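PDB 5XFT: dehydroascorbate reductase, which probably catalyses the glutathione-dependent reduction of dehydroascorbate to ascorbate, yielding glutathione disulfide, as a member of the glutathione S-transferase superfamily. Local coordinates for residues 20-25 with 162-167; 144-147 with 153-156; 104-109 with 119-124; 168-171 with 175-178. All coordinates share one frame; numbering follows the deposited sequence.

Contact 1 of 4, residues 20-25 with 162-167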
loop_
_atom_site.group_PDB
_atom_site.type_symbol
_atom_site.label_atom_id
_atom_site.label_comp_id
_atom_site.label_asym_id
_atom_site.label_seq_id
_atom_site.Cartn_x
_atom_site.Cartn_y
_atom_site.Cartn_z
ATOM N N ASP A 20 -6.009 -3.947 -6.822
ATOM C CA ASP A 20 -4.928 -4.329 -5.917
ATOM C C ASP A 20 -3.746 -3.360 -5.855
ATOM O O ASP A 20 -2.746 -3.688 -5.203
ATOM C CB ASP A 20 -4.406 -5.710 -6.312
ATOM C CG ASP A 20 -3.841 -5.725 -7.719
ATOM O OD1 ASP A 20 -4.557 -5.288 -8.645
ATOM O OD2 ASP A 20 -2.670 -6.130 -7.896
ATOM N N CYS A 21 -3.811 -2.200 -6.501
ATOM C CA CYS A 21 -2.635 -1.331 -6.564
ATOM C C CYS A 21 -2.178 -0.918 -5.168
ATOM O O CYS A 21 -2.964 -0.320 -4.420
ATOM C CB CYS A 21 -2.909 -0.085 -7.394
ATOM S SG CYS A 21 -1.508 1.066 -7.410
ATOM N N PRO A 22 -0.935 -1.209 -4.782
ATOM C CA PRO A 22 -0.501 -0.891 -3.410
ATOM C C PRO A 22 -0.304 0.595 -3.156
ATOM O O PRO A 22 -0.359 1.016 -1.992
ATOM C CB PRO A 22 0.822 -1.660 -3.276
ATOM C CG PRO A 22 1.338 -1.762 -4.678
ATOM C CD PRO A 22 0.110 -1.907 -5.552
ATOM N N PHE A 23 -0.084 1.403 -4.199
ATOM C CA PHE A 23 0.086 2.840 -4.006
ATOM C C PHE A 23 -1.260 3.537 -3.826
ATOM O O PHE A 23 -1.428 4.372 -2.921
ATOM C CB PHE A 23 0.877 3.419 -5.180
ATOM C CG PHE A 23 2.189 2.728 -5.401
ATOM C CD1 PHE A 23 3.327 3.160 -4.747
ATOM C CD2 PHE A 23 2.280 1.621 -6.233
ATOM C CE1 PHE A 23 4.543 2.511 -4.927
ATOM C CE2 PHE A 23 3.492 0.967 -6.418
ATOM C CZ PHE A 23 4.624 1.415 -5.763
ATOM N N CYS A 24 -2.234 3.197 -4.681
ATOM C CA CYS A 24 -3.627 3.521 -4.391
ATOM C C CYS A 24 -3.992 3.071 -2.990
ATOM O O CYS A 24 -4.606 3.822 -2.221
ATOM C CB CYS A 24 -4.559 2.837 -5.387
ATOM S SG CYS A 24 -4.331 3.236 -7.111
ATOM N N HIS A 25 -3.624 1.835 -2.644
ATOM C CA HIS A 25 -3.908 1.330 -1.307
ATOM C C HIS A 25 -3.322 2.247 -0.240
ATOM O O HIS A 25 -3.952 2.485 0.796
ATOM C CB HIS A 25 -3.371 -0.095 -1.159
ATOM C CG HIS A 25 -3.967 -0.851 -0.013
ATOM N ND1 HIS A 25 -3.536 -2.108 0.351
ATOM C CD2 HIS A 25 -4.964 -0.533 0.846
ATOM C CE1 HIS A 25 -4.236 -2.529 1.390
ATOM N NE2 HIS A 25 -5.108 -1.592 1.711
ATOM N N LEU A 162 3.722 -5.209 2.081
ATOM C CA LEU A 162 3.860 -6.469 2.802
ATOM C C LEU A 162 2.713 -7.418 2.471
ATOM O O LEU A 162 2.919 -8.633 2.346
ATOM C CB LEU A 162 3.929 -6.201 4.306
ATOM C CG LEU A 162 4.083 -7.404 5.232
ATOM C CD1 LEU A 162 5.446 -8.043 5.064
ATOM C CD2 LEU A 162 3.857 -6.982 6.672
ATOM N N TYR A 163 1.500 -6.876 2.340
ATOM C CA TYR A 163 0.343 -7.668 1.930
ATOM C C TYR A 163 0.615 -8.379 0.609
ATOM O O TYR A 163 0.483 -9.610 0.500
ATOM C CB TYR A 163 -0.867 -6.740 1.810
ATOM C CG TYR A 163 -2.224 -7.408 1.728
ATOM C CD1 TYR A 163 -2.422 -8.707 2.174
ATOM C CD2 TYR A 163 -3.306 -6.728 1.187
ATOM C CE1 TYR A 163 -3.665 -9.298 2.095
ATOM C CE2 TYR A 163 -4.545 -7.308 1.105
ATOM C CZ TYR A 163 -4.725 -8.593 1.555
ATOM O OH TYR A 163 -5.973 -9.164 1.464
ATOM N N HIS A 164 1.016 -7.604 -0.404
ATOM C CA HIS A 164 1.384 -8.184 -1.689
ATOM C C HIS A 164 2.494 -9.215 -1.537
ATOM O O HIS A 164 2.466 -10.267 -2.187
ATOM C CB HIS A 164 1.816 -7.084 -2.655
ATOM C CG HIS A 164 0.676 -6.361 -3.294
ATOM N ND1 HIS A 164 0.451 -6.386 -4.654
ATOM C CD2 HIS A 164 -0.304 -5.593 -2.763
ATOM C CE1 HIS A 164 -0.618 -5.663 -4.934
ATOM N NE2 HIS A 164 -1.096 -5.172 -3.804
ATOM N N ALA A 165 3.476 -8.936 -0.677
ATOM C CA ALA A 165 4.621 -9.832 -0.544
ATOM C C ALA A 165 4.190 -11.198 -0.024
ATOM O O ALA A 165 4.482 -12.229 -0.641
ATOM C CB ALA A 165 5.681 -9.210 0.367
ATOM N N VAL A 166 3.477 -11.230 1.104
ATOM C CA VAL A 166 3.125 -12.524 1.680
ATOM C C VAL A 166 2.141 -13.265 0.779
ATOM O O VAL A 166 2.319 -14.460 0.502
ATOM C CB VAL A 166 2.601 -12.369 3.126
ATOM C CG1 VAL A 166 3.648 -11.694 4.000
ATOM C CG2 VAL A 166 1.298 -11.593 3.183
ATOM N N VAL A 167 1.124 -12.567 0.259
ATOM C CA VAL A 167 0.107 -13.243 -0.547
ATOM C C VAL A 167 0.716 -13.778 -1.837
ATOM O O VAL A 167 0.637 -14.978 -2.140
ATOM C CB VAL A 167 -1.071 -12.297 -0.835
ATOM C CG1 VAL A 167 -1.993 -12.906 -1.877
ATOM C CG2 VAL A 167 -1.835 -12.001 0.448
#
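His164 meets Asp20 and Pro22 with its imidazole, and the tight part of the contact gathers round that ring. The carbonyl O of Asp20 lies at the ring edge, 2.6 Å from His164 NE2; the N-H...O angle of 124° makes this a bent, weak hydrogen bond despite the short distance. On one face lies the Pro22 ring, its CD 3.9 Å from His164 CE1. The Asp20 carboxylate stands 20° from the imidazole plane and brings OD2 to 3.6 Å from His164 CE1. With CG beside the backbone N and anti to the carbonyl carbon (chi1 -80°), the imidazole reaches from helix 153-173 to the start of helix 22-33; its other nitrogen, ND1, is hydrogen-bonded by Trp211 NE1. This is the interface between the thioredoxin-like and all-helical domains of the glutathione S-transferase fold. The sequence Cys21 to Cys24 at the helix start resembles a thioredoxin-type CxxC, and Cys21 SG caps the helix by accepting from Cys24 N over 3.5 Å. Cys21 is partly exposed, with its side chain directed away from 162-167. Packing is looser between His25 CE1 and Tyr163 CD2, 4.3 Å apart; His25 ND1 and Tyr163 OH bond instead to Tyr202 and Asp201.

Contact 2 of 4, residues 144-147 with 153-156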
loop_
_atom_site.group_PDB
_atom_site.type_symbol
_atom_site.label_atom_id
_atom_site.label_comp_id
_atom_site.label_asym_id
_atom_site.label_seq_id
_atom_site.Cartn_x
_atom_site.Cartn_y
_atom_site.Cartn_z
ATOM N N PRO A 144 1.263 -2.474 18.211
ATOM C CA PRO A 144 1.732 -3.431 17.193
ATOM C C PRO A 144 1.973 -2.830 15.811
ATOM O O PRO A 144 2.593 -3.497 14.967
ATOM C CB PRO A 144 0.603 -4.465 17.152
ATOM C CG PRO A 144 -0.617 -3.696 17.540
ATOM C CD PRO A 144 -0.183 -2.589 18.468
ATOM N N LEU A 145 1.517 -1.608 15.551
ATOM C CA LEU A 145 1.763 -0.937 14.284
ATOM C C LEU A 145 2.922 0.041 14.414
ATOM O O LEU A 145 3.329 0.424 15.513
ATOM C CB LEU A 145 0.513 -0.194 13.810
ATOM C CG LEU A 145 -0.813 -0.930 13.915
ATOM C CD1 LEU A 145 -1.918 0.002 13.499
ATOM C CD2 LEU A 145 -0.793 -2.172 13.045
ATOM N N PHE A 146 3.448 0.460 13.263
ATOM C CA PHE A 146 4.478 1.491 13.264
ATOM C C PHE A 146 3.991 2.779 13.910
ATOM O O PHE A 146 4.814 3.578 14.363
ATOM C CB PHE A 146 4.950 1.776 11.836
ATOM C CG PHE A 146 5.739 0.657 11.223
ATOM C CD1 PHE A 146 5.129 -0.248 10.370
ATOM C CD2 PHE A 146 7.092 0.509 11.501
ATOM C CE1 PHE A 146 5.848 -1.279 9.803
ATOM C CE2 PHE A 146 7.821 -0.521 10.933
ATOM C CZ PHE A 146 7.197 -1.418 10.083
ATOM N N GLY A 147 2.679 3.002 13.943
ATOM C CA GLY A 147 2.114 4.155 14.614
ATOM C C GLY A 147 1.483 3.753 15.926
ATOM O O GLY A 147 0.440 4.284 16.320
ATOM N N GLY A 153 1.993 6.864 8.692
ATOM C CA GLY A 153 2.418 7.044 7.311
ATOM C C GLY A 153 3.247 5.874 6.820
ATOM O O GLY A 153 3.150 5.465 5.655
ATOM N N THR A 154 4.057 5.303 7.717
ATOM C CA THR A 154 4.829 4.103 7.411
ATOM C C THR A 154 3.930 2.878 7.288
ATOM O O THR A 154 4.165 2.015 6.438
ATOM C CB THR A 154 5.892 3.900 8.489
ATOM O OG1 THR A 154 6.879 4.934 8.376
ATOM C CG2 THR A 154 6.555 2.538 8.350
ATOM N N ASP A 155 2.895 2.784 8.127
ATOM C CA ASP A 155 1.896 1.736 7.951
ATOM C C ASP A 155 1.231 1.852 6.586
ATOM O O ASP A 155 1.054 0.854 5.876
ATOM C CB ASP A 155 0.839 1.829 9.050
ATOM C CG ASP A 155 1.359 1.418 10.407
ATOM O OD1 ASP A 155 2.110 0.424 10.486
ATOM O OD2 ASP A 155 1.017 2.105 11.394
ATOM N N CYS A 156 0.845 3.076 6.211
ATOM C CA CYS A 156 0.148 3.288 4.950
ATOM C C CYS A 156 1.029 2.946 3.760
ATOM O O CYS A 156 0.525 2.454 2.744
ATOM C CB CYS A 156 -0.338 4.735 4.855
ATOM S SG CYS A 156 -1.614 5.163 6.080
#
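The N-terminal end of helix 153-173 is tied here to the loop that precedes it, through Asp155, Phe146 and Gly147. Asp155 is the third residue of the helix (N3, counting Asn152 as N-cap), and its OD2 accepts a weak hydrogen bond from Asn152 N. That bond is consistent with one half of an N-capping box, as in other glutathione S-transferases, where an aspartate near this helix start binds the foregoing loop. Both carboxylate oxygens are used across the contact. OD1 offers its syn lone pair to Phe146 N at 3.1 Å with an N-H...O angle of 146°, while OD2 takes Gly147 N at 3.2 Å, the donor lying 28° out of the carboxylate plane. Tyr187 OH adds a further hydrogen bond to OD1, so this buried group has several donors to fix its rotation. With an alanine here, the Phe146 and Gly147 amides and the Tyr187 hydroxyl would probably lose their shared acceptor, and the loop would be freer to shift. Thr154 contributes the apolar half: its CG2, anti to the backbone N, makes a CH-pi contact over one face of the Phe146 ring, 3.7 Å from the centroid, while its OG1 bonds to Ser93 OG. The same ring is met at its edge, in plane, by Asp155 OD1, which lies 3.1 Å from Phe146 CD1.

Contact 3 of 4, residues 104-109 with 119-124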
loop_
_atom_site.group_PDB
_atom_site.type_symbol
_atom_site.label_atom_id
_atom_site.label_comp_id
_atom_site.label_asym_id
_atom_site.label_seq_id
_atom_site.Cartn_x
_atom_site.Cartn_y
_atom_site.Cartn_z
ATOM N N PHE A 104 9.399 -3.939 -1.409
ATOM C CA PHE A 104 8.683 -4.141 -2.666
ATOM C C PHE A 104 9.613 -4.429 -3.842
ATOM O O PHE A 104 9.318 -5.356 -4.612
ATOM C CB PHE A 104 7.778 -2.932 -2.932
ATOM C CG PHE A 104 6.986 -3.030 -4.203
ATOM C CD1 PHE A 104 7.433 -2.417 -5.362
ATOM C CD2 PHE A 104 5.791 -3.727 -4.239
ATOM C CE1 PHE A 104 6.704 -2.504 -6.533
ATOM C CE2 PHE A 104 5.059 -3.817 -5.405
ATOM C CZ PHE A 104 5.517 -3.204 -6.552
ATOM N N PRO A 105 10.714 -3.694 -4.053
ATOM C CA PRO A 105 11.594 -4.042 -5.184
ATOM C C PRO A 105 12.191 -5.435 -5.101
ATOM O O PRO A 105 12.285 -6.116 -6.130
ATOM C CB PRO A 105 12.680 -2.958 -5.124
ATOM C CG PRO A 105 12.012 -1.800 -4.478
ATOM C CD PRO A 105 11.095 -2.402 -3.452
ATOM N N ASN A 106 12.628 -5.873 -3.916
ATOM C CA ASN A 106 13.196 -7.212 -3.783
ATOM C C ASN A 106 12.134 -8.269 -4.030
ATOM O O ASN A 106 12.373 -9.261 -4.725
ATOM C CB ASN A 106 13.803 -7.402 -2.388
ATOM C CG ASN A 106 15.017 -6.525 -2.147
ATOM O OD1 ASN A 106 15.749 -6.185 -3.075
ATOM N ND2 ASN A 106 15.230 -6.149 -0.895
ATOM N N PHE A 107 10.952 -8.074 -3.440
ATOM C CA PHE A 107 9.847 -9.008 -3.623
ATOM C C PHE A 107 9.432 -9.099 -5.087
ATOM O O PHE A 107 9.120 -10.190 -5.591
ATOM C CB PHE A 107 8.692 -8.575 -2.718
ATOM C CG PHE A 107 7.344 -8.848 -3.276
ATOM C CD1 PHE A 107 6.909 -10.152 -3.458
ATOM C CD2 PHE A 107 6.494 -7.800 -3.581
ATOM C CE1 PHE A 107 5.667 -10.406 -3.960
ATOM C CE2 PHE A 107 5.246 -8.039 -4.077
ATOM C CZ PHE A 107 4.825 -9.345 -4.270
ATOM N N ARG A 108 9.446 -7.973 -5.787
ATOM C CA ARG A 108 9.153 -7.994 -7.210
ATOM C C ARG A 108 10.258 -8.692 -7.990
ATOM O O ARG A 108 9.972 -9.517 -8.862
ATOM C CB ARG A 108 8.942 -6.572 -7.727
ATOM C CG ARG A 108 8.773 -6.504 -9.232
ATOM C CD ARG A 108 8.653 -5.080 -9.702
ATOM N NE ARG A 108 9.846 -4.314 -9.373
ATOM C CZ ARG A 108 9.951 -3.000 -9.518
ATOM N NH1 ARG A 108 8.926 -2.294 -9.978
ATOM N NH2 ARG A 108 11.081 -2.394 -9.188
ATOM N N ALA A 109 11.523 -8.384 -7.692
ATOM C CA ALA A 109 12.618 -9.044 -8.393
ATOM C C ALA A 109 12.584 -10.548 -8.172
ATOM O O ALA A 109 13.064 -11.316 -9.014
ATOM C CB ALA A 109 13.961 -8.467 -7.940
ATOM N N ALA A 119 18.470 -15.858 -5.678
ATOM C CA ALA A 119 18.993 -16.153 -4.346
ATOM C C ALA A 119 19.386 -14.873 -3.609
ATOM O O ALA A 119 19.048 -14.682 -2.429
ATOM C CB ALA A 119 20.183 -17.108 -4.459
ATOM N N ASP A 120 20.080 -13.970 -4.306
ATOM C CA ASP A 120 20.461 -12.698 -3.701
ATOM C C ASP A 120 19.230 -11.895 -3.303
ATOM O O ASP A 120 19.165 -11.345 -2.199
ATOM C CB ASP A 120 21.341 -11.889 -4.657
ATOM C CG ASP A 120 22.687 -12.546 -4.924
ATOM O OD1 ASP A 120 23.090 -13.438 -4.143
ATOM O OD2 ASP A 120 23.342 -12.168 -5.920
ATOM N N LYS A 121 18.232 -11.831 -4.189
ATOM C CA LYS A 121 17.038 -11.044 -3.890
ATOM C C LYS A 121 16.281 -11.608 -2.688
ATOM O O LYS A 121 15.730 -10.851 -1.881
ATOM C CB LYS A 121 16.139 -10.984 -5.122
ATOM C CG LYS A 121 16.681 -10.088 -6.234
ATOM C CD LYS A 121 16.974 -8.678 -5.721
ATOM C CE LYS A 121 17.379 -7.733 -6.847
ATOM N NZ LYS A 121 18.530 -8.240 -7.641
ATOM N N VAL A 122 16.241 -12.934 -2.556
ATOM C CA VAL A 122 15.656 -13.553 -1.372
ATOM C C VAL A 122 16.393 -13.093 -0.124
ATOM O O VAL A 122 15.773 -12.710 0.885
ATOM C CB VAL A 122 15.674 -15.088 -1.510
ATOM C CG1 VAL A 122 15.245 -15.754 -0.205
ATOM C CG2 VAL A 122 14.772 -15.535 -2.645
ATOM N N ALA A 123 17.729 -13.106 -0.174
ATOM C CA ALA A 123 18.502 -12.660 0.982
ATOM C C ALA A 123 18.168 -11.212 1.345
ATOM O O ALA A 123 17.862 -10.900 2.506
ATOM C CB ALA A 123 19.994 -12.835 0.704
ATOM N N ALA A 124 18.187 -10.321 0.349
ATOM C CA ALA A 124 17.908 -8.908 0.595
ATOM C C ALA A 124 16.504 -8.709 1.159
ATOM O O ALA A 124 16.305 -7.948 2.120
ATOM C CB ALA A 124 18.090 -8.115 -0.697
#
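Asn106 and Ala109 face Lys121 and Ala124 across two successive helices of the glutathione S-transferase C-terminal region, 103-112 and 118-138, joined by a short connection into a helical hairpin. The two segments run roughly antiparallel, with 149° between their directions and a closest axial approach of 8.6 Å. The methyls of Ala109 and Ala124 are what Lys121 and Asn106 respectively pack against. Lys121 is bent at chi2 (-55°) and again at chi4, which curls its methylenes round the methyl of Ala109: CG lies 3.6 Å from Ala109 CB, and CE is nearly as close. The aliphatic part of the lysine thus does the packing, while its NZ is turned to a long, weak ion pair with Glu117 OE1. Asn106 crosses Lys121 at about a right angle, its OD1 being 3.8 Å from Lys121 CD. No hydrogen bond joins the two segments, so the amide contributes by van der Waals contact. Neighbouring Phe107 faces away, packing instead on helix 153-173 and edge-to-face with Trp211. Asn106 is the buried member of the group, and Leu125 and Gln128 also touch its side chain. At the Ala124 end, Asn106 ND2 comes to 3.5 Å from the methyl carbon CB.

Contact 4 of 4, residues 168-171 with 175-178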
loop_
_atom_site.group_PDB
_atom_site.type_symbol
_atom_site.label_atom_id
_atom_site.label_comp_id
_atom_site.label_asym_id
_atom_site.label_seq_id
_atom_site.Cartn_x
_atom_site.Cartn_y
_atom_site.Cartn_z
ATOM N N ALA A 168 1.344 -12.891 -2.609
ATOM C CA ALA A 168 1.857 -13.275 -3.916
ATOM C C ALA A 168 2.977 -14.297 -3.796
ATOM O O ALA A 168 3.035 -15.255 -4.576
ATOM C CB ALA A 168 2.339 -12.039 -4.672
ATOM N N LEU A 169 3.880 -14.112 -2.831
ATOM C CA LEU A 169 4.983 -15.058 -2.697
ATOM C C LEU A 169 4.479 -16.430 -2.275
ATOM O O LEU A 169 4.948 -17.452 -2.789
ATOM C CB LEU A 169 6.019 -14.537 -1.707
ATOM C CG LEU A 169 6.953 -13.427 -2.191
ATOM C CD1 LEU A 169 7.951 -13.104 -1.096
ATOM C CD2 LEU A 169 7.666 -13.811 -3.468
ATOM N N LYS A 170 3.510 -16.474 -1.356
ATOM C CA LYS A 170 2.935 -17.760 -0.974
ATOM C C LYS A 170 2.256 -18.432 -2.159
ATOM O O LYS A 170 2.315 -19.659 -2.304
ATOM C CB LYS A 170 1.952 -17.576 0.180
ATOM C CG LYS A 170 1.104 -18.802 0.494
ATOM C CD LYS A 170 1.955 -19.986 0.926
ATOM C CE LYS A 170 1.087 -21.123 1.446
ATOM N NZ LYS A 170 0.102 -21.597 0.432
ATOM N N HIS A 171 1.621 -17.649 -3.033
ATOM C CA HIS A 171 0.869 -18.268 -4.121
ATOM C C HIS A 171 1.773 -18.738 -5.258
ATOM O O HIS A 171 1.598 -19.845 -5.784
ATOM C CB HIS A 171 -0.182 -17.301 -4.652
ATOM C CG HIS A 171 -0.925 -17.820 -5.841
ATOM N ND1 HIS A 171 -0.512 -17.590 -7.135
ATOM C CD2 HIS A 171 -2.048 -18.569 -5.931
ATOM C CE1 HIS A 171 -1.353 -18.169 -7.973
ATOM N NE2 HIS A 171 -2.296 -18.767 -7.267
ATOM N N TRP A 175 6.702 -19.626 -0.943
ATOM C CA TRP A 175 7.421 -18.896 0.091
ATOM C C TRP A 175 6.479 -18.539 1.232
ATOM O O TRP A 175 5.274 -18.358 1.041
ATOM C CB TRP A 175 8.047 -17.632 -0.498
ATOM C CG TRP A 175 8.867 -16.824 0.466
ATOM C CD1 TRP A 175 10.216 -16.905 0.665
ATOM C CD2 TRP A 175 8.394 -15.793 1.349
ATOM N NE1 TRP A 175 10.610 -15.995 1.618
ATOM C CE2 TRP A 175 9.511 -15.303 2.055
ATOM C CE3 TRP A 175 7.134 -15.242 1.613
ATOM C CZ2 TRP A 175 9.408 -14.290 3.004
ATOM C CZ3 TRP A 175 7.034 -14.238 2.556
ATOM C CH2 TRP A 175 8.164 -13.773 3.241
ATOM N N GLU A 176 7.033 -18.450 2.435
ATOM C CA GLU A 176 6.216 -18.150 3.597
ATOM C C GLU A 176 6.959 -17.197 4.517
ATOM O O GLU A 176 8.193 -17.167 4.547
ATOM C CB GLU A 176 5.825 -19.422 4.348
ATOM C CG GLU A 176 4.339 -19.516 4.613
ATOM C CD GLU A 176 3.863 -20.945 4.727
ATOM O OE1 GLU A 176 4.261 -21.632 5.692
ATOM O OE2 GLU A 176 3.092 -21.384 3.850
ATOM N N LEU A 177 6.186 -16.408 5.246
ATOM C CA LEU A 177 6.738 -15.509 6.248
ATOM C C LEU A 177 7.195 -16.325 7.448
ATOM O O LEU A 177 6.355 -16.942 8.119
ATOM C CB LEU A 177 5.685 -14.486 6.656
ATOM C CG LEU A 177 6.129 -13.302 7.511
ATOM C CD1 LEU A 177 7.067 -12.406 6.724
ATOM C CD2 LEU A 177 4.922 -12.525 7.999
ATOM N N PRO A 178 8.495 -16.383 7.744
ATOM C CA PRO A 178 8.969 -17.213 8.858
ATOM C C PRO A 178 8.242 -16.906 10.161
ATOM O O PRO A 178 7.901 -15.756 10.449
ATOM C CB PRO A 178 10.457 -16.861 8.953
ATOM C CG PRO A 178 10.822 -16.445 7.572
ATOM C CD PRO A 178 9.607 -15.782 6.984
#
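Leu169 lies over one face of the Trp175 indole, its CD1 3.5 Å above the ring plane and displaced toward the rim. The methyl makes a CH-pi contact with the six-membered ring, 3.8 Å from the centroid and 22° off the normal. The nearest ring atom is CE3, to which Leu169 CB also comes within 3.6 Å, so two carbons of one leucine bear on the same part of the indole. A chi1 of -178° sets Trp175 CG anti to its own amide nitrogen, which extends the indole back from the loop to the leucine; Leu129 of helix 118-138 also touches the tryptophan. Replacing the indole by an alanine side chain is likely to open a gap beside Leu169 and remove the platform its CD1 rests on. The backbone adds a CA-H...O contact, Lys170 CA to Trp175 O at 3.1 Å. A hydrogen bond from Trp175 N to Leu169 O is weak, and the nitrogen's placement is less sure, so it carries little weight. On the exposed side Lys170 and Glu176 run side by side, but NZ and OE2 are 4.5 Å apart, beyond a salt bridge, and the glutamate is poorly ordered. Leu169 also packs on Phe107 and Ile110. The arrangement is a chain reversal after a helix C-terminal end: the loop leaving helix 153-173 folds back on its final turn before helix 182-193 of the all-helical glutathione S-transferase domain.

The centre of contact 1, which joins the two domains, lies about 5 Å from the centre of the chain. Contact 2, also buried, is centred about 11 Å out, whereas contacts 3 and 4 are partly buried and each centred about 18 Å out. Helix 153-173 supplies one side of contacts 1, 2 and 4, at its middle, N-terminal and C-terminal parts respectively; contact 3 pairs two other helices. Phe107 of contact 3 packs on both contact 1 and contact 4, with CZ 3.3 Å from His164 O and CD1 3.5 Å from Leu169 CG. The buried contacts pair side chains with backbone: in contact 1 an imidazole N-H gives a weak bond to a carbonyl, in contact 2 two backbone N-H groups donate to a carboxylate. Contacts 3 and 4 rely mainly on aliphatic and CH-pi packing.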